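Local structure of insecticidal crystal protein Cry35Ab1 (Bacillus thuringiensis, 4JP0) at residues T357-Y361 / E362-E366. The protein is one component of a binary insecticidal toxin active on western corn rootworm, reaching maximal toxicity only together with its partner protein. Numbering follows the deposited sequence.
Sequences TNHSY and EEVEE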
loop_
_atom_site.group_PDB
_atom_site.type_symbol
_atom_site.label_atom_id
_atom_site.label_comp_id
_atom_site.label_asym_id
_atom_site.label_seq_id
_atom_site.Cartn_x
_atom_site.Cartn_y
_atom_site.Cartn_z
ATOM N N THR A 357 28.646 -19.997 -25.742
ATOM C CA THR A 357 28.545 -21.196 -24.895
ATOM C C THR A 357 27.861 -22.362 -25.590
ATOM O O THR A 357 27.852 -23.489 -25.080
ATOM C CB THR A 357 27.813 -20.926 -23.593
ATOM O OG1 THR A 357 26.506 -20.425 -23.880
ATOM C CG2 THR A 357 28.500 -19.810 -22.842
ATOM N N ASN A 358 27.252 -22.129 -26.728
ATOM C CA ASN A 358 26.675 -23.215 -27.528
ATOM C C ASN A 358 26.635 -22.967 -29.038
ATOM O O ASN A 358 25.834 -23.498 -29.726
ATOM C CB ASN A 358 25.319 -23.644 -26.989
ATOM C CG ASN A 358 24.248 -22.574 -27.117
ATOM O OD1 ASN A 358 24.500 -21.471 -27.481
ATOM N ND2 ASN A 358 23.044 -22.943 -26.798
ATOM N N HIS A 359 27.579 -22.155 -29.482
ATOM C CA HIS A 359 27.748 -21.884 -30.888
ATOM C C HIS A 359 29.223 -21.814 -31.187
ATOM O O HIS A 359 29.990 -21.534 -30.333
ATOM C CB HIS A 359 27.148 -20.532 -31.300
ATOM C CG HIS A 359 25.659 -20.469 -31.263
ATOM N ND1 HIS A 359 24.952 -20.349 -30.101
ATOM C CD2 HIS A 359 24.743 -20.512 -32.251
ATOM C CE1 HIS A 359 23.672 -20.303 -30.368
ATOM N NE2 HIS A 359 23.518 -20.406 -31.669
ATOM N N SER A 360 29.605 -22.006 -32.421
ATOM C CA SER A 360 30.996 -21.784 -32.762
ATOM C C SER A 360 31.307 -20.292 -33.024
ATOM O O SER A 360 30.434 -19.508 -33.169
ATOM C CB SER A 360 31.389 -22.607 -33.970
ATOM O OG SER A 360 30.662 -22.221 -35.054
ATOM N N TYR A 361 32.587 -19.961 -33.098
ATOM C CA TYR A 361 33.029 -18.620 -33.417
ATOM C C TYR A 361 32.439 -18.198 -34.720
ATOM O O TYR A 361 31.878 -17.170 -34.813
ATOM C CB TYR A 361 34.536 -18.551 -33.472
ATOM C CG TYR A 361 35.171 -18.407 -32.144
ATOM C CD1 TYR A 361 35.950 -19.381 -31.611
ATOM C CD2 TYR A 361 34.948 -17.310 -31.400
ATOM C CE1 TYR A 361 36.494 -19.229 -30.396
ATOM C CE2 TYR A 361 35.494 -17.157 -30.196
ATOM C CZ TYR A 361 36.266 -18.096 -29.695
ATOM O OH TYR A 361 36.771 -17.900 -28.483
ATOM N N GLU A 362 32.540 -19.027 -35.735
ATOM C CA GLU A 362 32.019 -18.625 -37.040
ATOM C C GLU A 362 30.520 -18.353 -36.953
ATOM O O GLU A 362 30.027 -17.432 -37.588
ATOM C CB GLU A 362 32.379 -19.655 -38.129
ATOM C CG GLU A 362 33.811 -19.483 -38.642
ATOM C CD GLU A 362 34.428 -20.768 -39.191
ATOM O OE1 GLU A 362 34.922 -20.762 -40.343
ATOM O OE2 GLU A 362 34.443 -21.788 -38.461
ATOM N N GLU A 363 29.792 -19.157 -36.173
ATOM C CA GLU A 363 28.353 -18.930 -36.022
ATOM C C GLU A 363 28.068 -17.605 -35.320
ATOM O O GLU A 363 27.256 -16.810 -35.764
ATOM C CB GLU A 363 27.673 -20.074 -35.240
ATOM C CG GLU A 363 27.592 -21.376 -36.045
ATOM C CD GLU A 363 26.966 -22.539 -35.281
ATOM O OE1 GLU A 363 26.873 -22.477 -34.018
ATOM O OE2 GLU A 363 26.579 -23.535 -35.944
ATOM N N VAL A 364 28.730 -17.376 -34.201
ATOM C CA VAL A 364 28.518 -16.126 -33.491
ATOM C C VAL A 364 28.905 -14.929 -34.366
ATOM O O VAL A 364 28.197 -13.926 -34.416
ATOM C CB VAL A 364 29.263 -16.123 -32.172
ATOM C CG1 VAL A 364 29.044 -14.802 -31.440
ATOM C CG2 VAL A 364 28.745 -17.308 -31.334
ATOM N N GLU A 365 30.008 -15.062 -35.084
ATOM C CA GLU A 365 30.461 -13.995 -35.955
ATOM C C GLU A 365 29.335 -13.604 -36.898
ATOM O O GLU A 365 29.068 -12.416 -37.104
ATOM C CB GLU A 365 31.688 -14.443 -36.746
ATOM C CG GLU A 365 32.202 -13.439 -37.759
ATOM C CD GLU A 365 33.312 -14.029 -38.612
ATOM O OE1 GLU A 365 34.330 -14.487 -38.035
ATOM O OE2 GLU A 365 33.155 -14.058 -39.858
ATOM N N GLU A 366 28.681 -14.623 -37.463
ATOM C CA GLU A 366 27.560 -14.424 -38.374
ATOM C C GLU A 366 26.348 -13.814 -37.687
ATOM O O GLU A 366 25.707 -12.907 -38.227
ATOM C CB GLU A 366 27.136 -15.755 -39.034
ATOM C CG GLU A 366 25.803 -15.604 -39.740
ATOM C CD GLU A 366 25.377 -16.791 -40.603
ATOM O OE1 GLU A 366 26.214 -17.651 -41.028
ATOM O OE2 GLU A 366 24.160 -16.835 -40.867
#
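Glu363 folds back from the first turn of helix 361-368 over Ser360. Its CB lies beside the carbonyl of Ser360, 3.5 Å from Ser360 O. With CG beside the backbone N and anti to the carbonyl carbon (chi1 -71°), the chain turns toward the helix start, and Glu363 CG packs 3.3 Å from Ser360 OG. From there it runs extended to the carboxylate, where Glu363 OE1 accepts from Ser360 N at 3.2 Å; the N-H points fairly straight at the oxygen but reaches it from above the carboxylate plane, 49° out of it. The return bond, Glu363 N to Ser360 OG, is weak at 3.4 Å. These reciprocal side-chain-to-backbone bonds define a capping box, with Ser360 as N-cap of helix 361-368, in the run of short helices that ends the modelled chain. The N-cap carbonyl, Ser360 O, takes the i to i+4 bond from Val364 N at 2.9 Å, and Tyr361 O takes the next from Glu365 N. Glu363 OE1 also lies 3.4 Å from His359 CD2, the imidazole and carboxylate planes being 67° apart; ND1 of this ring is hydrogen-bonded to Leu355 O. Val364, which is buried, sets CG2 against His359 CB at 3.6 Å, while it also rests on Ala352 and Leu355 of helix 349-355.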